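PDB 4D7W: sortase family protein from Streptococcus agalactiae, which probably acts as a cysteine transpeptidase of the sortase C class, taking part in the assembly of the type 2b pilus on the streptococcal surface. Local coordinates for residues A[38-41]-A[46-49]; A[85-90]-A[113-118]; A[94-99]-A[106-111]. One frame throughout, in Å; residues are numbered along the deposited sequence.

In the fold
The chain first runs through helices into the loop 38-41, and contact 1 closes a small surface turn by joining that loop to the start of helix 45-52. Only later does it enter the sheet. There the segment 85-90, at the end of helix 83-86, meets the hairpin 113-118 in contact 2, closing a longer loop that contains contact 3, where 94-99 runs alongside strand 105-115. Contacts 2 and 3 share that strand, their centres about 17 Å apart, and I90 packs on L109 between them. Contact 1 precedes both in series, yet touches contact 3: K40 bonds to G95, R48 to E94, and M39 packs on H106, tying the N-terminal helical part to loop 94-99 and strand 105-115.

Contact 1. Residues A[38-41]-A[46-49]; sequences GMKW and QERL
Two bends in one chain and an extended run in the other bring K40 and E47 together. The lysine folds at its third and fourth torsions (chi3 75°, chi4 67°), which curls CE and NZ round toward helix 45-52, whereas E47 runs out straight beyond CG (chi2 165°) and presents its carboxylate. The two side chains cross at about a right angle. The result is a salt bridge, with K40 NZ 3.1 Å from E47 OE2, but not one in which the ammonium meets the carboxylate head-on. The lysine comes in over the flat face: K40 CE stands over the carboxylate, 3.2 Å from E47 CD and shifted toward the oxygens, and NZ also stands well above the carboxylate plane, nearer OE2 than OE1. A methylene and the charged nitrogen thus share one face of the carboxylate.

The other oxygen, E47 OE1, takes a hydrogen bond from the backbone N of T44, just ahead of the helix. This second grip probably limits the rotation of the carboxylate, and the nearby helix start would probably stabilise its negative charge.

Neither residue is fully buried, and the pair bridges the short turn between helices 34-37 and 45-52 at the surface. Beneath it, the backbone of K40 bonds to G95, R48 forms a salt bridge with E94, and M39 reaches inward to H106 and I108 on strand 105-115.

Contact 2. Residues A[85-90]-A[113-118]; sequences VLQTSI and RGLPSS
No ring takes part where Q87 meets L115; the flat group here is the peptide carbonyl of Q87, and both neighbours from across the gap lie near its oxygen, neither hydrogen-bonded to it. The methyl L115 CD1 lies 3.6 Å from Q87 O, and the hydroxyl S118 OG stands farther off, 4.0 Å from the same oxygen. Both are displaced to one and the same side of the peptide plane, the methyl well off the direction in which the C=O bond points and the hydroxyl closer to it. L115 CD1 is also 3.8 Å from Q87 CA, so the methyl leans on the alpha carbon as well as on the oxygen. The side-chain amide of Q87 takes no part: its CB leaves the backbone away from L115, and within the side chain it is CG that approaches CD1, at 4.4 Å. The leucine chain, in contrast, sets out toward Q87, with CG beside its own backbone N (chi1 -78°).

The contact illustrates how the two residues flanking a hairpin turn can rest against the chain near a short helix without a single hydrogen bond crossing between them. Residues 115-118 form a tight two-residue turn, in which L115 N bonds to S118 O at 2.9 Å and S118 N returns a bond to L115 O, joining strands 105-115 and 118-120. On the facing side S89 N bonds back to V85 O, 2.9 Å, where the chain passes from helix 83-86 toward strand 90-92. The Q87 carbonyl points toward the hairpin. R113, at the foot of the hairpin, hydrogen-bonds to C174 O and T175 OG1, C174 closing the TLxTC sequence characteristic of sortases, while L86 packs on H112.

Contact 3. Residues A[94-99]-A[106-111]; sequences EGSSLP and HSILSG
S97 and H106 clasp each other at the centre of this buried contact. H106 N donates to S97 OG over 2.9 Å, nearly straight at 164°, and S97 N donates to H106 O over 3.0 Å, reaching it from above the carbonyl plane. One serine therefore serves the strand with both its hydroxyl and its backbone N-H. The neighbouring S96 contributes its hydroxyl alone: S96 OG accepts I108 N at 3.1 Å, having swung between its own N and carbonyl carbon (chi1 65°). The strand donates once more, from S107 OG to S97 O at 2.8 Å, the donor tilted 23° from the carbonyl plane. P99 lies against the same hydroxyl, with its CA 3.3 Å from S107 OG.

A second shell fixes these groups. S96 OG also bonds to L93 O, and S97 O receives H92 NE2 besides the serine hydroxyl. The H106 ring is held at both nitrogens, ND1 by Q161 O and NE2 by T170 OG1 of strand 167-175. Outside the loop, L98 packs on A27 and Y30 of helix 17-31. Serine hydroxyls thus stand in for backbone partners where the chain, leaving strand 90-92, continues antiparallel alongside strand 105-115, at the wall of the beta-barrel characteristic of sortases.

Contact 1. Residues A[38-41]-A[46-49]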
loop_
_atom_site.group_PDB
_atom_site.type_symbol
_atom_site.label_atom_id
_atom_site.label_comp_id
_atom_site.label_asym_id
_atom_site.label_seq_id
_atom_site.Cartn_x
_atom_site.Cartn_y
_atom_site.Cartn_z
ATOM N N GLY A 38 -12.122 -10.250 7.429
ATOM C CA GLY A 38 -10.719 -10.306 7.802
ATOM C C GLY A 38 -9.864 -10.281 6.545
ATOM O O GLY A 38 -10.364 -10.014 5.443
ATOM N N MET A 39 -8.569 -10.547 6.695
ATOM C CA MET A 39 -7.685 -10.575 5.537
ATOM C C MET A 39 -8.109 -11.671 4.587
ATOM O O MET A 39 -8.492 -12.763 5.009
ATOM C CB MET A 39 -6.235 -10.790 5.962
ATOM C CG MET A 39 -5.673 -9.628 6.742
ATOM S SD MET A 39 -5.530 -8.159 5.713
ATOM C CE MET A 39 -4.572 -7.071 6.755
ATOM N N LYS A 40 -8.035 -11.386 3.298
ATOM C CA LYS A 40 -8.471 -12.345 2.304
ATOM C C LYS A 40 -7.282 -13.119 1.755
ATOM O O LYS A 40 -6.948 -12.995 0.583
ATOM C CB LYS A 40 -9.235 -11.632 1.186
ATOM C CG LYS A 40 -10.476 -10.884 1.698
ATOM C CD LYS A 40 -11.444 -10.513 0.587
ATOM C CE LYS A 40 -12.222 -11.718 0.100
ATOM N NZ LYS A 40 -13.158 -12.258 1.121
ATOM N N TRP A 41 -6.649 -13.911 2.614
ATOM C CA TRP A 41 -5.558 -14.797 2.211
ATOM C C TRP A 41 -5.992 -15.799 1.127
ATOM O O TRP A 41 -5.202 -16.161 0.260
ATOM C CB TRP A 41 -5.005 -15.567 3.425
ATOM C CG TRP A 41 -4.670 -14.711 4.625
ATOM C CD1 TRP A 41 -5.306 -14.707 5.836
ATOM C CD2 TRP A 41 -3.624 -13.735 4.722
ATOM N NE1 TRP A 41 -4.724 -13.788 6.678
ATOM C CE2 TRP A 41 -3.689 -13.180 6.020
ATOM C CE3 TRP A 41 -2.648 -13.271 3.838
ATOM C CZ2 TRP A 41 -2.815 -12.183 6.449
ATOM C CZ3 TRP A 41 -1.778 -12.289 4.268
ATOM C CH2 TRP A 41 -1.869 -11.752 5.563
ATOM N N GLN A 46 -12.827 -14.806 -8.751
ATOM C CA GLN A 46 -13.867 -13.781 -8.747
ATOM C C GLN A 46 -13.452 -12.547 -7.943
ATOM O O GLN A 46 -13.617 -11.403 -8.377
ATOM C CB GLN A 46 -15.154 -14.376 -8.159
ATOM C CG GLN A 46 -16.386 -13.615 -8.489
ATOM C CD GLN A 46 -16.533 -13.490 -9.974
ATOM O OE1 GLN A 46 -16.843 -14.464 -10.664
ATOM N NE2 GLN A 46 -16.271 -12.298 -10.490
ATOM N N GLU A 47 -12.924 -12.792 -6.749
ATOM C CA GLU A 47 -12.472 -11.721 -5.877
ATOM C C GLU A 47 -11.266 -11.012 -6.477
ATOM O O GLU A 47 -11.132 -9.798 -6.367
ATOM C CB GLU A 47 -12.143 -12.280 -4.493
ATOM C CG GLU A 47 -13.387 -12.594 -3.684
ATOM C CD GLU A 47 -13.117 -13.469 -2.473
ATOM O OE1 GLU A 47 -12.026 -14.069 -2.380
ATOM O OE2 GLU A 47 -14.012 -13.564 -1.610
ATOM N N ARG A 48 -10.385 -11.775 -7.115
ATOM C CA ARG A 48 -9.192 -11.191 -7.698
ATOM C C ARG A 48 -9.559 -10.258 -8.859
ATOM O O ARG A 48 -8.969 -9.187 -9.002
ATOM C CB ARG A 48 -8.227 -12.278 -8.164
ATOM C CG ARG A 48 -6.983 -11.733 -8.865
ATOM C CD ARG A 48 -5.911 -12.824 -9.032
ATOM N NE ARG A 48 -5.544 -13.369 -7.730
ATOM C CZ ARG A 48 -5.917 -14.565 -7.286
ATOM N NH1 ARG A 48 -6.652 -15.360 -8.060
ATOM N NH2 ARG A 48 -5.539 -14.973 -6.076
ATOM N N LEU A 49 -10.536 -10.662 -9.672
ATOM C CA LEU A 49 -11.070 -9.801 -10.733
ATOM C C LEU A 49 -11.671 -8.508 -10.183
ATOM O O LEU A 49 -11.476 -7.439 -10.751
ATOM C CB LEU A 49 -12.140 -10.543 -11.551
ATOM C CG LEU A 49 -11.725 -11.474 -12.699
ATOM C CD1 LEU A 49 -10.520 -12.336 -12.318
ATOM C CD2 LEU A 49 -12.891 -12.360 -13.124
#

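Contact 2. Residues A[85-90]-A[113-118]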
loop_
_atom_site.group_PDB
_atom_site.type_symbol
_atom_site.label_atom_id
_atom_site.label_comp_id
_atom_site.label_asym_id
_atom_site.label_seq_id
_atom_site.Cartn_x
_atom_site.Cartn_y
_atom_site.Cartn_z
ATOM N N VAL A 85 6.143 -6.349 -10.631
ATOM C CA VAL A 85 5.860 -5.143 -9.861
ATOM C C VAL A 85 7.013 -4.779 -8.925
ATOM O O VAL A 85 7.464 -3.625 -8.890
ATOM C CB VAL A 85 4.567 -5.274 -9.023
ATOM C CG1 VAL A 85 4.476 -4.126 -8.015
ATOM C CG2 VAL A 85 3.344 -5.266 -9.915
ATOM N N LEU A 86 7.509 -5.753 -8.174
ATOM C CA LEU A 86 8.467 -5.433 -7.114
ATOM C C LEU A 86 9.872 -5.101 -7.647
ATOM O O LEU A 86 10.682 -4.516 -6.930
ATOM C CB LEU A 86 8.543 -6.578 -6.092
ATOM C CG LEU A 86 7.300 -6.851 -5.222
ATOM C CD1 LEU A 86 7.565 -8.015 -4.272
ATOM C CD2 LEU A 86 6.821 -5.615 -4.443
ATOM N N GLN A 87 10.158 -5.437 -8.903
ATOM C CA GLN A 87 11.481 -5.136 -9.440
ATOM C C GLN A 87 11.723 -3.627 -9.553
ATOM O O GLN A 87 12.862 -3.187 -9.471
ATOM C CB GLN A 87 11.687 -5.828 -10.789
ATOM C CG GLN A 87 11.982 -7.321 -10.638
ATOM C CD GLN A 87 12.127 -8.059 -11.964
ATOM O OE1 GLN A 87 11.979 -7.471 -13.041
ATOM N NE2 GLN A 87 12.410 -9.358 -11.890
ATOM N N THR A 88 10.667 -2.829 -9.701
ATOM C CA THR A 88 10.846 -1.380 -9.831
ATOM C C THR A 88 9.884 -0.524 -9.005
ATOM O O THR A 88 10.021 0.702 -8.962
ATOM C CB THR A 88 10.692 -0.935 -11.295
ATOM O OG1 THR A 88 9.351 -1.202 -11.736
ATOM C CG2 THR A 88 11.693 -1.664 -12.180
ATOM N N SER A 89 8.902 -1.153 -8.365
ATOM C CA SER A 89 7.877 -0.384 -7.674
ATOM C C SER A 89 7.446 -1.030 -6.378
ATOM O O SER A 89 8.007 -2.033 -5.952
ATOM C CB SER A 89 6.663 -0.197 -8.576
ATOM O OG SER A 89 7.043 0.455 -9.769
ATOM N N ILE A 90 6.434 -0.439 -5.760
ATOM C CA ILE A 90 5.887 -0.985 -4.540
ATOM C C ILE A 90 4.619 -1.754 -4.874
ATOM O O ILE A 90 3.815 -1.307 -5.697
ATOM C CB ILE A 90 5.585 0.128 -3.520
ATOM C CG1 ILE A 90 6.844 0.973 -3.268
ATOM C CG2 ILE A 90 5.034 -0.457 -2.234
ATOM C CD1 ILE A 90 8.034 0.158 -2.754
ATOM N N ARG A 113 14.021 -5.062 -0.449
ATOM C CA ARG A 113 14.972 -4.349 0.379
ATOM C C ARG A 113 16.143 -4.028 -0.532
ATOM O O ARG A 113 17.247 -4.574 -0.396
ATOM C CB ARG A 113 15.375 -5.187 1.602
ATOM C CG ARG A 113 16.179 -4.454 2.672
ATOM C CD ARG A 113 15.311 -3.562 3.551
ATOM N NE ARG A 113 16.125 -2.835 4.529
ATOM C CZ ARG A 113 16.471 -3.302 5.726
ATOM N NH1 ARG A 113 16.095 -4.514 6.106
ATOM N NH2 ARG A 113 17.207 -2.560 6.546
ATOM N N GLY A 114 15.870 -3.171 -1.506
ATOM C CA GLY A 114 16.869 -2.782 -2.481
ATOM C C GLY A 114 17.127 -3.805 -3.574
ATOM O O GLY A 114 17.049 -5.019 -3.357
ATOM N N LEU A 115 17.418 -3.293 -4.764
ATOM C CA LEU A 115 17.929 -4.094 -5.866
ATOM C C LEU A 115 19.117 -3.345 -6.461
ATOM O O LEU A 115 19.330 -2.174 -6.133
ATOM C CB LEU A 115 16.845 -4.360 -6.915
ATOM C CG LEU A 115 15.826 -5.449 -6.561
ATOM C CD1 LEU A 115 14.871 -5.675 -7.716
ATOM C CD2 LEU A 115 16.532 -6.747 -6.181
ATOM N N PRO A 116 19.896 -4.020 -7.323
ATOM C CA PRO A 116 21.160 -3.517 -7.878
ATOM C C PRO A 116 21.158 -2.044 -8.301
ATOM O O PRO A 116 22.192 -1.389 -8.168
ATOM C CB PRO A 116 21.377 -4.425 -9.091
ATOM C CG PRO A 116 20.814 -5.733 -8.648
ATOM C CD PRO A 116 19.618 -5.395 -7.777
ATOM N N SER A 117 20.038 -1.530 -8.800
ATOM C CA SER A 117 19.993 -0.132 -9.221
ATOM C C SER A 117 18.665 0.524 -8.867
ATOM O O SER A 117 18.058 1.216 -9.688
ATOM C CB SER A 117 20.256 -0.011 -10.723
ATOM O OG SER A 117 19.224 -0.618 -11.479
ATOM N N SER A 118 18.226 0.303 -7.634
ATOM C CA SER A 118 16.992 0.890 -7.133
ATOM C C SER A 118 16.881 0.670 -5.622
ATOM O O SER A 118 16.972 -0.464 -5.145
ATOM C CB SER A 118 15.782 0.298 -7.861
ATOM O OG SER A 118 15.794 -1.116 -7.809
#

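Contact 3. Residues A[94-99]-A[106-111]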
loop_
_atom_site.group_PDB
_atom_site.type_symbol
_atom_site.label_atom_id
_atom_site.label_comp_id
_atom_site.label_asym_id
_atom_site.label_seq_id
_atom_site.Cartn_x
_atom_site.Cartn_y
_atom_site.Cartn_z
ATOM N N GLU A 94 -2.482 -8.432 -2.152
ATOM C CA GLU A 94 -3.769 -8.450 -2.852
ATOM C C GLU A 94 -4.958 -8.732 -1.924
ATOM O O GLU A 94 -6.079 -8.275 -2.182
ATOM C CB GLU A 94 -3.727 -9.483 -3.993
ATOM C CG GLU A 94 -3.791 -10.917 -3.510
ATOM C CD GLU A 94 -4.050 -11.920 -4.640
ATOM O OE1 GLU A 94 -4.078 -11.495 -5.817
ATOM O OE2 GLU A 94 -4.231 -13.130 -4.342
ATOM N N GLY A 95 -4.722 -9.469 -0.847
ATOM C CA GLY A 95 -5.798 -9.774 0.083
ATOM C C GLY A 95 -6.002 -8.767 1.204
ATOM O O GLY A 95 -6.821 -9.001 2.100
ATOM N N SER A 96 -5.269 -7.653 1.173
ATOM C CA SER A 96 -5.394 -6.643 2.225
ATOM C C SER A 96 -6.290 -5.504 1.771
ATOM O O SER A 96 -6.678 -5.436 0.613
ATOM C CB SER A 96 -4.012 -6.113 2.657
ATOM O OG SER A 96 -3.328 -5.409 1.627
ATOM N N SER A 97 -6.658 -4.618 2.696
ATOM C CA SER A 97 -7.535 -3.514 2.349
ATOM C C SER A 97 -6.849 -2.566 1.352
ATOM O O SER A 97 -5.632 -2.388 1.400
ATOM C CB SER A 97 -7.953 -2.739 3.609
ATOM O OG SER A 97 -8.381 -3.615 4.644
ATOM N N LEU A 98 -7.626 -1.965 0.449
ATOM C CA LEU A 98 -7.103 -0.919 -0.453
ATOM C C LEU A 98 -6.501 0.222 0.366
ATOM O O LEU A 98 -7.006 0.532 1.439
ATOM C CB LEU A 98 -8.214 -0.371 -1.380
ATOM C CG LEU A 98 -8.866 -1.432 -2.263
ATOM C CD1 LEU A 98 -10.151 -0.921 -2.965
ATOM C CD2 LEU A 98 -7.837 -1.945 -3.274
ATOM N N PRO A 99 -5.424 0.846 -0.141
ATOM C CA PRO A 99 -4.683 1.881 0.592
ATOM C C PRO A 99 -5.405 3.225 0.765
ATOM O O PRO A 99 -4.741 4.216 1.032
ATOM C CB PRO A 99 -3.411 2.060 -0.255
ATOM C CG PRO A 99 -3.806 1.593 -1.624
ATOM C CD PRO A 99 -4.721 0.436 -1.370
ATOM N N HIS A 106 -6.916 -2.641 6.957
ATOM C CA HIS A 106 -5.478 -2.778 7.129
ATOM C C HIS A 106 -4.906 -3.061 5.758
ATOM O O HIS A 106 -5.129 -4.122 5.188
ATOM C CB HIS A 106 -5.119 -3.888 8.129
ATOM C CG HIS A 106 -3.660 -3.916 8.497
ATOM N ND1 HIS A 106 -3.158 -4.715 9.501
ATOM C CD2 HIS A 106 -2.601 -3.240 7.988
ATOM C CE1 HIS A 106 -1.848 -4.538 9.591
ATOM N NE2 HIS A 106 -1.484 -3.655 8.678
ATOM N N SER A 107 -4.238 -2.056 5.213
ATOM C CA SER A 107 -3.607 -2.141 3.912
ATOM C C SER A 107 -2.136 -2.520 4.095
ATOM O O SER A 107 -1.463 -1.988 4.981
ATOM C CB SER A 107 -3.727 -0.798 3.187
ATOM O OG SER A 107 -3.329 -0.920 1.834
ATOM N N ILE A 108 -1.635 -3.417 3.256
ATOM C CA ILE A 108 -0.242 -3.851 3.344
ATOM C C ILE A 108 0.488 -3.608 2.026
ATOM O O ILE A 108 0.042 -4.071 0.973
ATOM C CB ILE A 108 -0.139 -5.327 3.705
ATOM C CG1 ILE A 108 -0.797 -5.587 5.057
ATOM C CG2 ILE A 108 1.341 -5.776 3.767
ATOM C CD1 ILE A 108 -1.008 -7.065 5.368
ATOM N N LEU A 109 1.603 -2.883 2.106
ATOM C CA LEU A 109 2.406 -2.499 0.958
ATOM C C LEU A 109 3.794 -3.124 1.077
ATOM O O LEU A 109 4.432 -3.026 2.123
ATOM C CB LEU A 109 2.527 -0.988 0.879
ATOM C CG LEU A 109 1.210 -0.220 0.860
ATOM C CD1 LEU A 109 1.486 1.257 0.646
ATOM C CD2 LEU A 109 0.306 -0.788 -0.219
ATOM N N SER A 110 4.263 -3.738 -0.003
ATOM C CA SER A 110 5.502 -4.525 0.022
ATOM C C SER A 110 6.519 -4.032 -1.012
ATOM O O SER A 110 6.162 -3.642 -2.131
ATOM C CB SER A 110 5.168 -5.995 -0.217
ATOM O OG SER A 110 6.321 -6.815 -0.172
ATOM N N GLY A 111 7.797 -4.050 -0.639
ATOM C CA GLY A 111 8.831 -3.609 -1.549
ATOM C C GLY A 111 10.141 -4.296 -1.204
ATOM O O GLY A 111 10.441 -4.526 -0.018
#